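Long-range contacts in Emp46p (Saccharomyces cerevisiae, PDB 2A6V), which serves as a lectin-like cargo receptor involved in glycoprotein secretion, its carbohydrate recognition domain being a potassium-binding beta sandwich: residues 104-109 / 133-138; 109-114 / 127-132. All blocks are in the same frame, centred on the assembly; numbering follows the deposited sequence.

Contact 1: 104-109 / 133-138; sequences SSKKFN and TKDLDI. With K (potassium ion), chain C.
Lys107 and Asp135 meet with their side chains crossing at about a right angle. The carboxylate lies against the base of the lysine, OD2 of Asp135 being 3.4 Å from CB of Lys107. The lysine leaves the backbone with CG anti to N (chi1 -170°), then bends at chi3 and chi4. This double bend curls the ammonium back to Asp135, where NZ forms a salt bridge to OD2 at 3.5 Å. The same NZ gives a weak hydrogen bond to the backbone O of Thr133, 3.2 Å away.

Lys106 comes to the other oxygen. Its CE is 3.9 Å from OD1 of Asp135, but its NZ stays beyond salt-bridge distance. The CB, CG and CD of Lys106 run past the carbonyl O of Leu136. The backbones are tied by one nearly straight bond, from Leu136 N to Lys106 O at 2.9 Å.

Further in, Leu136 puts CD1 at the edge of the Phe108 ring, 3.7 Å from CE2. Trp88 meets the same ring edge-to-face.

Beyond Leu136, the backbone O of Ile138 binds the potassium ion together with Tyr128, Glu139 and Ser141. The two loops are thus joined next to the metal site. With two lysines near one exposed aspartate, the carboxylate is probably kept ionised.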
ATOM      1  N   SER A 104       7.938  -7.425   0.505  1.00 16.39           N
ATOM      2  CA  SER A 104       9.302  -6.940   0.304  1.00 16.03           C
ATOM      3  C   SER A 104      10.290  -7.684   1.190  1.00 16.17           C
ATOM      4  O   SER A 104       9.937  -8.241   2.224  1.00 15.90           O
ATOM      5  CB  SER A 104       9.335  -5.450   0.670  1.00 16.12           C
ATOM      6  OG  SER A 104      10.622  -4.875   0.461  1.00 16.99           O
ATOM      7  N   SER A 105      11.563  -7.639   0.814  1.00 16.27           N
ATOM      8  CA  SER A 105      12.650  -7.884   1.741  1.00 16.82           C
ATOM      9  C   SER A 105      12.598  -6.875   2.888  1.00 16.68           C
ATOM     10  O   SER A 105      12.112  -5.751   2.719  1.00 16.56           O
ATOM     11  CB  SER A 105      13.975  -7.713   0.992  1.00 17.08           C
ATOM     12  OG  SER A 105      15.069  -7.797   1.853  1.00 19.02           O
ATOM     13  N   LYS A 106      13.122  -7.246   4.044  1.00 17.67           N
ATOM     14  CA  LYS A 106      13.314  -6.315   5.141  1.00 18.43           C
ATOM     15  C   LYS A 106      14.256  -5.184   4.720  1.00 18.37           C
ATOM     16  O   LYS A 106      14.164  -4.056   5.221  1.00 18.20           O
ATOM     17  CB  LYS A 106      13.878  -7.037   6.369  1.00 18.83           C
ATOM     18  CG  LYS A 106      12.876  -7.976   7.022  1.00 20.65           C
ATOM     19  CD  LYS A 106      13.267  -8.394   8.445  1.00 23.19           C
ATOM     20  CE  LYS A 106      14.420  -9.364   8.465  1.00 24.25           C
ATOM     21  NZ  LYS A 106      14.630  -9.935   9.831  1.00 23.19           N
ATOM     22  N   LYS A 107      15.168  -5.492   3.799  1.00 18.77           N
ATOM     23  CA  LYS A 107      16.065  -4.500   3.237  1.00 19.82           C
ATOM     24  C   LYS A 107      15.509  -4.001   1.900  1.00 19.25           C
ATOM     25  O   LYS A 107      15.462  -4.733   0.902  1.00 20.07           O
ATOM     26  CB  LYS A 107      17.473  -5.089   3.056  1.00 20.88           C
ATOM     27  CG  LYS A 107      18.525  -4.044   2.703  1.00 24.37           C
ATOM     28  CD  LYS A 107      19.903  -4.670   2.402  1.00 28.16           C
ATOM     29  CE  LYS A 107      20.457  -5.483   3.556  1.00 31.34           C
ATOM     30  NZ  LYS A 107      20.550  -4.717   4.828  1.00 33.98           N
ATOM     31  N   PHE A 108      15.049  -2.757   1.898  1.00 19.17           N
ATOM     32  CA  PHE A 108      14.454  -2.162   0.706  1.00 18.45           C
ATOM     33  C   PHE A 108      14.769  -0.674   0.683  1.00 18.52           C
ATOM     34  O   PHE A 108      15.220  -0.102   1.673  1.00 17.32           O
ATOM     35  CB  PHE A 108      12.936  -2.417   0.663  1.00 18.19           C
ATOM     36  CG  PHE A 108      12.161  -1.690   1.729  1.00 17.20           C
ATOM     37  CD1 PHE A 108      11.600  -0.437   1.489  1.00 17.13           C
ATOM     38  CD2 PHE A 108      11.996  -2.254   2.972  1.00 16.59           C
ATOM     39  CE1 PHE A 108      10.896   0.222   2.501  1.00 16.80           C
ATOM     40  CE2 PHE A 108      11.304  -1.607   3.968  1.00 16.94           C
ATOM     41  CZ  PHE A 108      10.746  -0.368   3.736  1.00 16.82           C
ATOM     42  N   ASN A 109      14.544  -0.081  -0.474  1.00 18.74           N
ATOM     43  CA  ASN A 109      14.782   1.319  -0.705  1.00 19.18           C
ATOM     44  C   ASN A 109      13.455   1.948  -1.073  1.00 18.67           C
ATOM     45  O   ASN A 109      12.939   1.776  -2.179  1.00 18.60           O
ATOM     46  CB  ASN A 109      15.797   1.497  -1.829  1.00 19.58           C
ATOM     47  CG  ASN A 109      16.405   2.866  -1.836  1.00 22.32           C
ATOM     48  OD1 ASN A 109      15.735   3.872  -1.576  1.00 25.78           O
ATOM     49  ND2 ASN A 109      17.709   2.920  -2.120  1.00 26.99           N
ATOM     50  N   THR A 133      20.105  -0.011   2.843  1.00 30.01           N
ATOM     51  CA  THR A 133      21.378  -0.402   3.473  1.00 30.76           C
ATOM     52  C   THR A 133      21.199  -1.272   4.718  1.00 30.94           C
ATOM     53  O   THR A 133      22.146  -1.921   5.159  1.00 32.02           O
ATOM     54  CB  THR A 133      22.210   0.845   3.860  1.00 30.56           C
ATOM     55  OG1 THR A 133      21.561   1.575   4.904  1.00 31.88           O
ATOM     56  CG2 THR A 133      22.309   1.847   2.710  1.00 31.26           C
ATOM     57  N   LYS A 134      19.999  -1.277   5.297  1.00 30.82           N
ATOM     58  CA  LYS A 134      19.753  -2.030   6.530  1.00 30.39           C
ATOM     59  C   LYS A 134      18.409  -2.760   6.494  1.00 28.83           C
ATOM     60  O   LYS A 134      17.522  -2.416   5.710  1.00 28.30           O
ATOM     61  CB  LYS A 134      19.809  -1.086   7.736  1.00 31.25           C
ATOM     62  CG  LYS A 134      20.320  -1.719   9.022  1.00 33.92           C
ATOM     63  CD  LYS A 134      20.027  -0.825  10.223  1.00 36.63           C
ATOM     64  CE  LYS A 134      20.712  -1.327  11.485  1.00 38.15           C
ATOM     65  NZ  LYS A 134      20.264  -0.582  12.705  1.00 39.62           N
ATOM     66  N   ASP A 135      18.295  -3.786   7.333  1.00 27.12           N
ATOM     67  CA  ASP A 135      17.061  -4.545   7.499  1.00 26.04           C
ATOM     68  C   ASP A 135      16.135  -3.768   8.414  1.00 24.64           C
ATOM     69  O   ASP A 135      16.520  -3.361   9.514  1.00 24.84           O
ATOM     70  CB  ASP A 135      17.330  -5.897   8.171  1.00 26.37           C
ATOM     71  CG  ASP A 135      17.784  -6.972   7.205  1.00 27.81           C
ATOM     72  OD1 ASP A 135      17.987  -8.101   7.691  1.00 31.94           O
ATOM     73  OD2 ASP A 135      17.954  -6.820   5.974  1.00 31.55           O
ATOM     74  N   LEU A 136      14.911  -3.558   7.961  1.00 22.15           N
ATOM     75  CA  LEU A 136      13.879  -2.985   8.801  1.00 21.35           C
ATOM     76  C   LEU A 136      13.357  -4.077   9.714  1.00 21.31           C
ATOM     77  O   LEU A 136      12.775  -5.057   9.224  1.00 21.31           O
ATOM     78  CB  LEU A 136      12.739  -2.441   7.931  1.00 20.42           C
ATOM     79  CG  LEU A 136      11.703  -1.506   8.583  1.00 19.76           C
ATOM     80  CD1 LEU A 136      10.899  -0.773   7.507  1.00 19.81           C
ATOM     81  CD2 LEU A 136      10.726  -2.237   9.490  1.00 22.15           C
ATOM     82  N   ASP A 137      13.579  -3.916  11.018  1.00 21.03           N
ATOM     83  CA  ASP A 137      12.964  -4.771  12.030  1.00 21.49           C
ATOM     84  C   ASP A 137      11.726  -4.038  12.505  1.00 20.35           C
ATOM     85  O   ASP A 137      11.830  -2.968  13.087  1.00 20.46           O
ATOM     86  CB  ASP A 137      13.913  -5.038  13.214  1.00 22.41           C
ATOM     87  CG  ASP A 137      13.168  -5.491  14.462  1.00 25.30           C
ATOM     88  OD1 ASP A 137      12.242  -6.331  14.369  1.00 29.85           O
ATOM     89  OD2 ASP A 137      13.427  -5.048  15.592  1.00 28.96           O
ATOM     90  N   ILE A 138      10.554  -4.605  12.264  1.00 19.70           N
ATOM     91  CA  ILE A 138       9.319  -3.859  12.462  1.00 18.97           C
ATOM     92  C   ILE A 138       9.170  -3.421  13.910  1.00 19.08           C
ATOM     93  O   ILE A 138       8.579  -2.386  14.176  1.00 18.02           O
ATOM     94  CB  ILE A 138       8.087  -4.674  11.965  1.00 18.93           C
ATOM     95  CG1 ILE A 138       6.859  -3.778  11.823  1.00 18.83           C
ATOM     96  CG2 ILE A 138       7.807  -5.836  12.886  1.00 19.27           C
ATOM     97  CD1 ILE A 138       7.038  -2.681  10.828  1.00 17.05           C
TER
HETATM   98  K     K C   1       8.865   0.099  14.993  1.00 15.90           K
HETATM   99  O   HOH W   1       6.695  -0.276  16.755  1.00 16.75           O
HETATM  100  O   HOH W   2       9.345   2.444  16.541  1.00 16.26           O

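Contact 2: 109-114 / 127-132; sequences NGLMIL and AYLNDG. With K (potassium ion), chain C.
Met112 and Tyr128 stand side by side on one face of the sheet, pointing the same way. The methionine is extended as far as its sulfur, and the bend at chi3 (69°) turns the methyl over to the tyrosine. CE of Met112 therefore lies 3.5 Å from CD2 of Tyr128, meeting the ring obliquely. Leu114 adds a looser touch beyond it, with CD2 4.4 Å from CE2 of Tyr128. At the far end of the ring, the potassium ion lies in the ring plane, 2.9 Å from OH of Tyr128. This hydroxyl is the one side-chain oxygen that the protein gives to the ion, beside three backbone oxygens.

The strands are antiparallel neighbours in a seven-stranded sheet of the legume-lectin-like beta sandwich. Gly110 pairs with Asn130 and Met112 with Tyr128, each pair through two backbone hydrogen bonds.

On the other face, the small Ala127 faces two larger side chains of the neighbouring strand. CD1 of Leu111 and CG1 of Ile113 both come to its CB, loosely, the latter at 4.4 Å. CD1 of Leu111 also reaches the backbone O of Tyr128, at 3.5 Å. Leu129 lays CD2 over the bare backbone of Gly110, 3.6 Å from its O. Gly110 has backbone angles that suit glycine, and the chain turns a corner here. Ile113 continues to Leu160 and Leu162 of strand 158-165 in the second sheet.

At the loop end, the amide of Asn109 lies face-on to the backbone carbonyl of Asp131, while OD1 of Asn109 is hydrogen-bonded to Gln91 NE2. Asn130 OD1 accepts from Gly132 N in an Asx turn, and ND2 of Asn130 is hydrogen-bonded to Lys134 O.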
ATOM      1  N   ASN A 109      14.544  -0.081  -0.474  1.00 18.74           N
ATOM      2  CA  ASN A 109      14.782   1.319  -0.705  1.00 19.18           C
ATOM      3  C   ASN A 109      13.455   1.948  -1.073  1.00 18.67           C
ATOM      4  O   ASN A 109      12.939   1.776  -2.179  1.00 18.60           O
ATOM      5  CB  ASN A 109      15.797   1.497  -1.829  1.00 19.58           C
ATOM      6  CG  ASN A 109      16.405   2.866  -1.836  1.00 22.32           C
ATOM      7  OD1 ASN A 109      15.735   3.872  -1.576  1.00 25.78           O
ATOM      8  ND2 ASN A 109      17.709   2.920  -2.120  1.00 26.99           N
ATOM      9  N   GLY A 110      12.866   2.636  -0.117  1.00 17.52           N
ATOM     10  CA  GLY A 110      11.611   3.294  -0.375  1.00 16.36           C
ATOM     11  C   GLY A 110      10.786   3.536   0.852  1.00 14.94           C
ATOM     12  O   GLY A 110      11.308   3.674   1.956  1.00 14.86           O
ATOM     13  N   LEU A 111       9.476   3.571   0.634  1.00 14.17           N
ATOM     14  CA  LEU A 111       8.483   3.968   1.610  1.00 13.23           C
ATOM     15  C   LEU A 111       7.491   2.840   1.788  1.00 13.36           C
ATOM     16  O   LEU A 111       7.017   2.265   0.808  1.00 12.85           O
ATOM     17  CB  LEU A 111       7.764   5.217   1.121  1.00 13.49           C
ATOM     18  CG  LEU A 111       6.510   5.653   1.864  1.00 13.90           C
ATOM     19  CD1 LEU A 111       6.811   6.107   3.315  1.00 14.66           C
ATOM     20  CD2 LEU A 111       5.797   6.762   1.089  1.00 15.32           C
ATOM     21  N   MET A 112       7.239   2.492   3.043  1.00 12.02           N
ATOM     22  CA  MET A 112       6.234   1.515   3.416  1.00 12.38           C
ATOM     23  C   MET A 112       5.256   2.193   4.365  1.00 11.85           C
ATOM     24  O   MET A 112       5.653   2.645   5.450  1.00 12.56           O
ATOM     25  CB  MET A 112       6.883   0.327   4.127  1.00 12.29           C
ATOM     26  CG  MET A 112       5.900  -0.763   4.510  1.00 12.09           C
ATOM     27  SD  MET A 112       6.523  -2.096   5.524  1.00 13.68           S
ATOM     28  CE  MET A 112       6.789  -1.243   7.051  1.00 14.11           C
ATOM     29  N   ILE A 113       3.976   2.199   4.012  1.00 11.17           N
ATOM     30  CA  ILE A 113       2.907   2.721   4.845  1.00 12.15           C
ATOM     31  C   ILE A 113       2.104   1.521   5.303  1.00 11.61           C
ATOM     32  O   ILE A 113       1.527   0.793   4.481  1.00 12.23           O
ATOM     33  CB  ILE A 113       2.032   3.735   4.072  1.00 12.51           C
ATOM     34  CG1 ILE A 113       2.910   4.913   3.592  1.00 14.37           C
ATOM     35  CG2 ILE A 113       0.867   4.187   4.926  1.00 14.51           C
ATOM     36  CD1 ILE A 113       2.183   5.939   2.734  1.00 16.44           C
ATOM     37  N   LEU A 114       2.062   1.291   6.607  1.00 11.85           N
ATOM     38  CA  LEU A 114       1.647   0.039   7.154  1.00 11.37           C
ATOM     39  C   LEU A 114       0.444   0.218   8.054  1.00 11.54           C
ATOM     40  O   LEU A 114       0.466   1.060   8.950  1.00 11.43           O
ATOM     41  CB  LEU A 114       2.801  -0.570   7.941  1.00 11.90           C
ATOM     42  CG  LEU A 114       2.534  -1.858   8.676  1.00 11.43           C
ATOM     43  CD1 LEU A 114       2.168  -3.006   7.749  1.00 12.43           C
ATOM     44  CD2 LEU A 114       3.777  -2.207   9.484  1.00 13.25           C
ATOM     45  N   ALA A 127       4.443   4.872   9.081  1.00 10.90           N
ATOM     46  CA  ALA A 127       5.154   5.110   7.837  1.00 11.61           C
ATOM     47  C   ALA A 127       6.649   4.976   8.065  1.00 12.67           C
ATOM     48  O   ALA A 127       7.206   5.611   8.970  1.00 12.87           O
ATOM     49  CB  ALA A 127       4.800   6.487   7.292  1.00 11.94           C
ATOM     50  N   TYR A 128       7.293   4.159   7.242  1.00 12.97           N
ATOM     51  CA  TYR A 128       8.699   3.837   7.398  1.00 13.22           C
ATOM     52  C   TYR A 128       9.430   4.161   6.108  1.00 14.82           C
ATOM     53  O   TYR A 128       8.942   3.899   5.007  1.00 15.01           O
ATOM     54  CB  TYR A 128       8.856   2.343   7.659  1.00 13.17           C
ATOM     55  CG  TYR A 128       8.375   1.857   8.991  1.00 12.78           C
ATOM     56  CD1 TYR A 128       9.273   1.656  10.033  1.00 13.42           C
ATOM     57  CD2 TYR A 128       7.041   1.540   9.210  1.00 12.76           C
ATOM     58  CE1 TYR A 128       8.852   1.187  11.254  1.00 12.41           C
ATOM     59  CE2 TYR A 128       6.609   1.048  10.466  1.00 12.67           C
ATOM     60  CZ  TYR A 128       7.543   0.896  11.488  1.00 11.58           C
ATOM     61  OH  TYR A 128       7.146   0.424  12.728  1.00 14.30           O
ATOM     62  N   LEU A 129      10.640   4.684   6.242  1.00 15.85           N
ATOM     63  CA  LEU A 129      11.554   4.854   5.136  1.00 17.63           C
ATOM     64  C   LEU A 129      12.747   3.934   5.319  1.00 18.60           C
ATOM     65  O   LEU A 129      13.240   3.761   6.429  1.00 20.28           O
ATOM     66  CB  LEU A 129      12.034   6.303   5.104  1.00 18.02           C
ATOM     67  CG  LEU A 129      11.126   7.323   4.461  1.00 20.91           C
ATOM     68  CD1 LEU A 129      11.628   8.739   4.799  1.00 24.20           C
ATOM     69  CD2 LEU A 129      11.058   7.116   2.966  1.00 22.01           C
ATOM     70  N   ASN A 130      13.201   3.320   4.240  1.00 19.09           N
ATOM     71  CA  ASN A 130      14.435   2.557   4.252  1.00 20.37           C
ATOM     72  C   ASN A 130      15.230   2.971   3.021  1.00 21.72           C
ATOM     73  O   ASN A 130      14.663   3.248   1.983  1.00 20.22           O
ATOM     74  CB  ASN A 130      14.132   1.053   4.263  1.00 20.19           C
ATOM     75  CG  ASN A 130      15.342   0.212   4.624  1.00 21.91           C
ATOM     76  OD1 ASN A 130      16.462   0.726   4.754  1.00 23.92           O
ATOM     77  ND2 ASN A 130      15.130  -1.090   4.795  1.00 18.63           N
ATOM     78  N   ASP A 131      16.546   3.062   3.173  1.00 24.02           N
ATOM     79  CA  ASP A 131      17.434   3.473   2.083  1.00 25.74           C
ATOM     80  C   ASP A 131      18.189   2.317   1.445  1.00 26.72           C
ATOM     81  O   ASP A 131      19.133   2.532   0.669  1.00 27.42           O
ATOM     82  CB  ASP A 131      18.420   4.535   2.582  1.00 26.37           C
ATOM     83  CG  ASP A 131      19.317   4.036   3.700  1.00 27.30           C
ATOM     84  OD1 ASP A 131      19.295   2.830   4.036  1.00 29.07           O
ATOM     85  OD2 ASP A 131      20.086   4.800   4.311  1.00 32.13           O
ATOM     86  N   GLY A 132      17.807   1.088   1.780  1.00 27.50           N
ATOM     87  CA  GLY A 132      18.361  -0.086   1.132  1.00 28.65           C
ATOM     88  C   GLY A 132      19.607  -0.657   1.790  1.00 29.11           C
ATOM     89  O   GLY A 132      20.089  -1.701   1.356  1.00 30.10           O
TER
HETATM   90  K     K C   1       8.865   0.099  14.993  1.00 15.90           K
HETATM   91  O   HOH W   1       6.695  -0.276  16.755  1.00 16.75           O
HETATM   92  O   HOH W   2       9.345   2.444  16.541  1.00 16.26           O

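In the fold
Contact 2 lies nested along the chain inside the loop closed by contact 1. It is the more buried of the two and joins strands 111-115 and 124-131. Contact 1 joins the loops that precede the first strand and follow the second, and most of its touching residues are exposed. Paired backbone bonds and apolar side chains dominate contact 2. In contact 1 charged groups do much of the work, with a small apolar patch beneath. Asn109 belongs to both. The two also meet at the potassium ion, one through the strand residue Tyr128 and the other through the loop residue Ile138, and both include the same two metal-bound waters.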